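Local coordinates for GTPase-activating protein BEM3 (Saccharomyces cerevisiae S288C, PDB 6FSF), which activates the GTPase activity of CDC42 and, less efficiently, RHO1 as a full-length protein, of which this is the tandem PX-PH part, and binds phosphatidylinositol 3-phosphate, at residues 52-66 / 116-130. Sequence-based numbering, arbitrary orientation.
Sequences KFSKSIHKVRELDVY and NVGLKIAQFISTDTV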
loop_
_atom_site.group_PDB
_atom_site.type_symbol
_atom_site.label_atom_id
_atom_site.label_comp_id
_atom_site.label_asym_id
_atom_site.label_seq_id
_atom_site.Cartn_x
_atom_site.Cartn_y
_atom_site.Cartn_z
ATOM N N LYS A 52 12.341 4.600 -1.477
ATOM C CA LYS A 52 11.207 3.701 -1.631
ATOM C C LYS A 52 11.479 2.739 -2.779
ATOM O O LYS A 52 12.298 3.007 -3.663
ATOM C CB LYS A 52 9.900 4.456 -1.908
ATOM C CG LYS A 52 9.593 5.589 -0.954
ATOM C CD LYS A 52 8.230 6.181 -1.272
ATOM C CE LYS A 52 8.072 7.571 -0.690
ATOM N NZ LYS A 52 9.085 8.502 -1.266
ATOM N N PHE A 53 10.773 1.613 -2.766
ATOM C CA PHE A 53 10.833 0.671 -3.871
ATOM C C PHE A 53 9.478 -0.006 -4.009
ATOM O O PHE A 53 8.623 0.079 -3.126
ATOM C CB PHE A 53 11.959 -0.356 -3.687
ATOM C CG PHE A 53 11.806 -1.224 -2.471
ATOM C CD1 PHE A 53 11.225 -2.476 -2.567
ATOM C CD2 PHE A 53 12.260 -0.796 -1.233
ATOM C CE1 PHE A 53 11.086 -3.285 -1.451
ATOM C CE2 PHE A 53 12.124 -1.599 -0.111
ATOM C CZ PHE A 53 11.538 -2.846 -0.223
ATOM N N SER A 54 9.289 -0.679 -5.140
ATOM C CA SER A 54 8.011 -1.277 -5.489
ATOM C C SER A 54 8.231 -2.721 -5.907
ATOM O O SER A 54 9.151 -3.013 -6.676
ATOM C CB SER A 54 7.331 -0.494 -6.615
ATOM O OG SER A 54 6.088 -1.076 -6.958
ATOM N N LYS A 55 7.393 -3.619 -5.401
ATOM C CA LYS A 55 7.483 -5.033 -5.731
ATOM C C LYS A 55 6.084 -5.589 -5.937
ATOM O O LYS A 55 5.165 -5.266 -5.179
ATOM C CB LYS A 55 8.187 -5.832 -4.625
ATOM C CG LYS A 55 9.595 -5.368 -4.301
ATOM C CD LYS A 55 10.571 -5.732 -5.405
ATOM C CE LYS A 55 11.980 -5.317 -5.033
ATOM N NZ LYS A 55 12.979 -5.739 -6.052
ATOM N N SER A 56 5.929 -6.420 -6.962
ATOM C CA SER A 56 4.705 -7.188 -7.105
ATOM C C SER A 56 4.633 -8.249 -6.010
ATOM O O SER A 56 5.638 -8.607 -5.389
ATOM C CB SER A 56 4.633 -7.848 -8.483
ATOM O OG SER A 56 5.538 -8.936 -8.576
ATOM N N ILE A 57 3.419 -8.751 -5.771
ATOM C CA ILE A 57 3.245 -9.798 -4.767
ATOM C C ILE A 57 4.021 -11.045 -5.163
ATOM O O ILE A 57 4.516 -11.783 -4.299
ATOM C CB ILE A 57 1.744 -10.090 -4.560
ATOM C CG1 ILE A 57 1.544 -11.222 -3.548
ATOM C CG2 ILE A 57 1.070 -10.415 -5.884
ATOM C CD1 ILE A 57 2.102 -10.922 -2.174
ATOM N N HIS A 58 4.165 -11.288 -6.467
ATOM C CA HIS A 58 4.935 -12.433 -6.937
ATOM C C HIS A 58 6.405 -12.317 -6.545
ATOM O O HIS A 58 7.018 -13.298 -6.110
ATOM C CB HIS A 58 4.793 -12.564 -8.453
ATOM C CG HIS A 58 5.633 -13.650 -9.045
ATOM N ND1 HIS A 58 5.374 -14.988 -8.838
ATOM C CD2 HIS A 58 6.733 -13.597 -9.833
ATOM C CE1 HIS A 58 6.276 -15.711 -9.476
ATOM N NE2 HIS A 58 7.112 -14.892 -10.088
ATOM N N LYS A 59 6.988 -11.123 -6.695
ATOM C CA LYS A 59 8.380 -10.928 -6.297
ATOM C C LYS A 59 8.550 -11.103 -4.793
ATOM O O LYS A 59 9.580 -11.611 -4.331
ATOM C CB LYS A 59 8.869 -9.542 -6.715
ATOM C CG LYS A 59 8.853 -9.277 -8.210
ATOM C CD LYS A 59 9.692 -8.045 -8.544
ATOM C CE LYS A 59 9.250 -7.380 -9.843
ATOM N NZ LYS A 59 8.339 -6.226 -9.595
ATOM N N VAL A 60 7.553 -10.676 -4.015
ATOM C CA VAL A 60 7.611 -10.827 -2.563
ATOM C C VAL A 60 7.654 -12.303 -2.187
ATOM O O VAL A 60 8.467 -12.727 -1.357
ATOM C CB VAL A 60 6.418 -10.111 -1.906
ATOM C CG1 VAL A 60 6.308 -10.486 -0.435
ATOM C CG2 VAL A 60 6.550 -8.603 -2.068
ATOM N N ARG A 61 6.778 -13.106 -2.796
ATOM C CA ARG A 61 6.771 -14.536 -2.510
ATOM C C ARG A 61 8.051 -15.206 -2.987
ATOM O O ARG A 61 8.516 -16.171 -2.368
ATOM C CB ARG A 61 5.555 -15.199 -3.158
ATOM C CG ARG A 61 4.224 -14.572 -2.786
ATOM C CD ARG A 61 3.063 -15.374 -3.350
ATOM N NE ARG A 61 1.779 -14.727 -3.093
ATOM C CZ ARG A 61 1.134 -14.781 -1.933
ATOM N NH1 ARG A 61 1.655 -15.450 -0.914
ATOM N NH2 ARG A 61 -0.029 -14.161 -1.789
ATOM N N GLU A 62 8.634 -14.709 -4.080
ATOM C CA GLU A 62 9.866 -15.291 -4.603
ATOM C C GLU A 62 11.000 -15.182 -3.592
ATOM O O GLU A 62 11.699 -16.165 -3.319
ATOM C CB GLU A 62 10.246 -14.613 -5.919
ATOM C CG GLU A 62 11.679 -14.868 -6.351
ATOM C CD GLU A 62 11.940 -14.419 -7.769
ATOM O OE1 GLU A 62 11.359 -15.024 -8.695
ATOM O OE2 GLU A 62 12.716 -13.458 -7.962
ATOM N N LEU A 63 11.203 -13.989 -3.027
ATOM C CA LEU A 63 12.222 -13.833 -1.994
ATOM C C LEU A 63 11.887 -14.668 -0.765
ATOM O O LEU A 63 12.781 -15.245 -0.132
ATOM C CB LEU A 63 12.371 -12.360 -1.617
ATOM C CG LEU A 63 13.303 -12.090 -0.432
ATOM C CD1 LEU A 63 14.746 -12.409 -0.794
ATOM C CD2 LEU A 63 13.160 -10.658 0.050
ATOM N N ASP A 64 10.601 -14.742 -0.414
ATOM C CA ASP A 64 10.177 -15.586 0.698
ATOM C C ASP A 64 10.519 -17.048 0.441
ATOM O O ASP A 64 11.024 -17.738 1.334
ATOM C CB ASP A 64 8.677 -15.420 0.936
ATOM C CG ASP A 64 8.182 -16.225 2.122
ATOM O OD1 ASP A 64 8.502 -15.849 3.268
ATOM O OD2 ASP A 64 7.467 -17.224 1.909
ATOM N N VAL A 65 10.261 -17.535 -0.775
ATOM C CA VAL A 65 10.597 -18.918 -1.109
ATOM C C VAL A 65 12.095 -19.151 -0.965
ATOM O O VAL A 65 12.530 -20.187 -0.447
ATOM C CB VAL A 65 10.099 -19.264 -2.525
ATOM C CG1 VAL A 65 10.706 -20.576 -2.998
ATOM C CG2 VAL A 65 8.579 -19.347 -2.551
ATOM N N TYR A 66 12.907 -18.189 -1.410
ATOM C CA TYR A 66 14.353 -18.325 -1.284
ATOM C C TYR A 66 14.771 -18.441 0.175
ATOM O O TYR A 66 15.687 -19.202 0.510
ATOM C CB TYR A 66 15.055 -17.140 -1.949
ATOM C CG TYR A 66 16.563 -17.147 -1.788
ATOM C CD1 TYR A 66 17.377 -17.789 -2.712
ATOM C CD2 TYR A 66 17.170 -16.511 -0.712
ATOM C CE1 TYR A 66 18.753 -17.798 -2.566
ATOM C CE2 TYR A 66 18.544 -16.519 -0.557
ATOM C CZ TYR A 66 19.331 -17.163 -1.487
ATOM O OH TYR A 66 20.700 -17.171 -1.339
ATOM N N ASN A 116 25.017 -15.497 1.882
ATOM C CA ASN A 116 24.283 -15.537 0.619
ATOM C C ASN A 116 22.872 -14.973 0.774
ATOM O O ASN A 116 22.393 -14.231 -0.093
ATOM C CB ASN A 116 24.237 -16.969 0.086
ATOM C CG ASN A 116 23.749 -17.961 1.125
ATOM O OD1 ASN A 116 24.073 -17.850 2.310
ATOM N ND2 ASN A 116 22.965 -18.935 0.687
ATOM N N VAL A 117 22.195 -15.302 1.877
ATOM C CA VAL A 117 20.820 -14.849 2.066
ATOM C C VAL A 117 20.779 -13.350 2.333
ATOM O O VAL A 117 19.908 -12.637 1.820
ATOM C CB VAL A 117 20.148 -15.641 3.202
ATOM C CG1 VAL A 117 18.684 -15.248 3.326
ATOM C CG2 VAL A 117 20.294 -17.138 2.970
ATOM N N GLY A 118 21.710 -12.850 3.148
ATOM C CA GLY A 118 21.740 -11.424 3.432
ATOM C C GLY A 118 21.963 -10.588 2.188
ATOM O O GLY A 118 21.381 -9.511 2.039
ATOM N N LEU A 119 22.803 -11.076 1.274
ATOM C CA LEU A 119 23.022 -10.360 0.022
ATOM C C LEU A 119 21.757 -10.334 -0.825
ATOM O O LEU A 119 21.420 -9.302 -1.418
ATOM C CB LEU A 119 24.177 -10.999 -0.751
ATOM C CG LEU A 119 24.383 -10.510 -2.187
ATOM C CD1 LEU A 119 24.898 -9.077 -2.216
ATOM C CD2 LEU A 119 25.320 -11.443 -2.936
ATOM N N LYS A 120 21.043 -11.462 -0.890
ATOM C CA LYS A 120 19.818 -11.527 -1.681
ATOM C C LYS A 120 18.783 -10.528 -1.176
ATOM O O LYS A 120 18.109 -9.863 -1.972
ATOM C CB LYS A 120 19.256 -12.948 -1.649
ATOM C CG LYS A 120 18.237 -13.256 -2.735
ATOM C CD LYS A 120 18.915 -13.483 -4.078
ATOM C CE LYS A 120 17.908 -13.880 -5.146
ATOM N NZ LYS A 120 18.562 -14.208 -6.443
ATOM N N ILE A 121 18.641 -10.413 0.146
ATOM C CA ILE A 121 17.717 -9.436 0.716
ATOM C C ILE A 121 18.174 -8.020 0.387
ATOM O O ILE A 121 17.359 -7.149 0.057
ATOM C CB ILE A 121 17.588 -9.648 2.237
ATOM C CG1 ILE A 121 17.087 -11.061 2.544
ATOM C CG2 ILE A 121 16.657 -8.613 2.851
ATOM C CD1 ILE A 121 16.985 -11.361 4.025
ATOM N N ALA A 122 19.483 -7.768 0.471
ATOM C CA ALA A 122 20.005 -6.442 0.155
ATOM C C ALA A 122 19.764 -6.093 -1.307
ATOM O O ALA A 122 19.353 -4.973 -1.630
ATOM C CB ALA A 122 21.495 -6.372 0.488
ATOM N N GLN A 123 20.016 -7.046 -2.208
ATOM C CA GLN A 123 19.719 -6.828 -3.621
ATOM C C GLN A 123 18.232 -6.590 -3.838
ATOM O O GLN A 123 17.838 -5.832 -4.731
ATOM C CB GLN A 123 20.187 -8.023 -4.447
ATOM C CG GLN A 123 21.685 -8.254 -4.438
ATOM C CD GLN A 123 22.071 -9.555 -5.116
ATOM O OE1 GLN A 123 21.228 -10.425 -5.347
ATOM N NE2 GLN A 123 23.350 -9.693 -5.440
ATOM N N PHE A 124 17.391 -7.234 -3.028
ATOM C CA PHE A 124 15.947 -7.072 -3.160
ATOM C C PHE A 124 15.538 -5.613 -2.984
ATOM O O PHE A 124 14.851 -5.043 -3.839
ATOM C CB PHE A 124 15.240 -7.969 -2.141
ATOM C CG PHE A 124 13.746 -7.998 -2.270
ATOM C CD1 PHE A 124 13.136 -8.769 -3.248
ATOM C CD2 PHE A 124 12.949 -7.276 -1.398
ATOM C CE1 PHE A 124 11.760 -8.805 -3.363
ATOM C CE2 PHE A 124 11.570 -7.309 -1.508
ATOM C CZ PHE A 124 10.976 -8.075 -2.491
ATOM N N ILE A 125 15.973 -4.982 -1.887
ATOM C CA ILE A 125 15.581 -3.601 -1.604
ATOM C C ILE A 125 16.394 -2.573 -2.376
ATOM O O ILE A 125 16.088 -1.376 -2.301
ATOM C CB ILE A 125 15.692 -3.287 -0.100
ATOM C CG1 ILE A 125 17.158 -3.265 0.342
ATOM C CG2 ILE A 125 14.917 -4.308 0.716
ATOM C CD1 ILE A 125 17.353 -2.895 1.800
ATOM N N SER A 126 17.418 -3.000 -3.113
ATOM C CA SER A 126 18.232 -2.101 -3.922
ATOM C C SER A 126 17.787 -2.053 -5.378
ATOM O O SER A 126 18.489 -1.470 -6.212
ATOM C CB SER A 126 19.707 -2.510 -3.844
ATOM O OG SER A 126 20.203 -2.381 -2.524
ATOM N N THR A 127 16.646 -2.656 -5.704
ATOM C CA THR A 127 16.112 -2.676 -7.058
ATOM C C THR A 127 14.682 -2.153 -7.044
ATOM O O THR A 127 14.049 -2.032 -5.990
ATOM C CB THR A 127 16.153 -4.088 -7.661
ATOM O OG1 THR A 127 15.651 -5.033 -6.706
ATOM C CG2 THR A 127 17.574 -4.466 -8.047
ATOM N N ASP A 128 14.178 -1.846 -8.242
ATOM C CA ASP A 128 12.835 -1.289 -8.424
ATOM C C ASP A 128 12.638 -0.032 -7.580
ATOM O O ASP A 128 11.572 0.194 -7.001
ATOM C CB ASP A 128 11.757 -2.328 -8.111
ATOM C CG ASP A 128 11.877 -3.566 -8.971
ATOM O OD1 ASP A 128 11.426 -3.528 -10.137
ATOM O OD2 ASP A 128 12.419 -4.582 -8.482
ATOM N N THR A 129 13.682 0.793 -7.516
ATOM C CA THR A 129 13.644 1.999 -6.702
ATOM C C THR A 129 12.587 2.967 -7.218
ATOM O O THR A 129 12.396 3.121 -8.427
ATOM C CB THR A 129 15.016 2.668 -6.699
ATOM O OG1 THR A 129 16.028 1.685 -6.459
ATOM C CG2 THR A 129 15.091 3.734 -5.617
ATOM N N VAL A 130 11.896 3.619 -6.288
ATOM C CA VAL A 130 10.827 4.558 -6.600
ATOM C C VAL A 130 11.209 5.918 -6.037
ATOM O O VAL A 130 11.595 6.025 -4.868
ATOM C CB VAL A 130 9.476 4.087 -6.030
ATOM C CG1 VAL A 130 8.415 5.157 -6.218
ATOM C CG2 VAL A 130 9.051 2.782 -6.687
#
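Lys55 lies across one face of the Phe124 ring, and its ammonium group, still over the ring, turns to the oxygens at the end of helix 116-125 and in the turn after it. A bend at chi2 (-72°) folds the chain over the ring, with Lys55 CE 3.8 Å from the centroid of the Phe124 ring. Lys55 NZ donates to three oxygens, one of them weakly. Lys55 NZ forms a salt bridge with Asp128 OD2 at 2.7 Å, on the anti lone pair of that oxygen. Thr127 OG1 accepts a hydrogen bond at 2.8 Å from Lys55 NZ, and Phe124 O a weak one. NZ also makes a cation-pi contact with the Phe124 ring. A methionine here would probably leave the Asp128 carboxylate without its salt-bridge partner and Thr127 OG1 without this donor.

Apolar and CH-pi contacts join the helices and the strand. Leu63 CD2 sits over the opposite face of Phe124, 3.7 Å from the ring centroid, so the ring is clamped between leucine and lysine. Phe53 offers a ring face to Ile125 CA. Lys120 CG lies over the Tyr66 ring, while Val117 CA meets its edge.

Backbone bonds close the strand end. Val130 N donates to Lys52 O at 2.7 Å, nearly straight at 171°, and Ser54 N donates to Asp128 O.

The contact belongs to the PX domain. Helices 57-66 and 116-125 pack antiparallel (170°). The short, weakly bonded strand 129-130 borders strand 49-55, whose other neighbour is strand 35-43; Ile39 and Ile41 of that strand also touch Phe53.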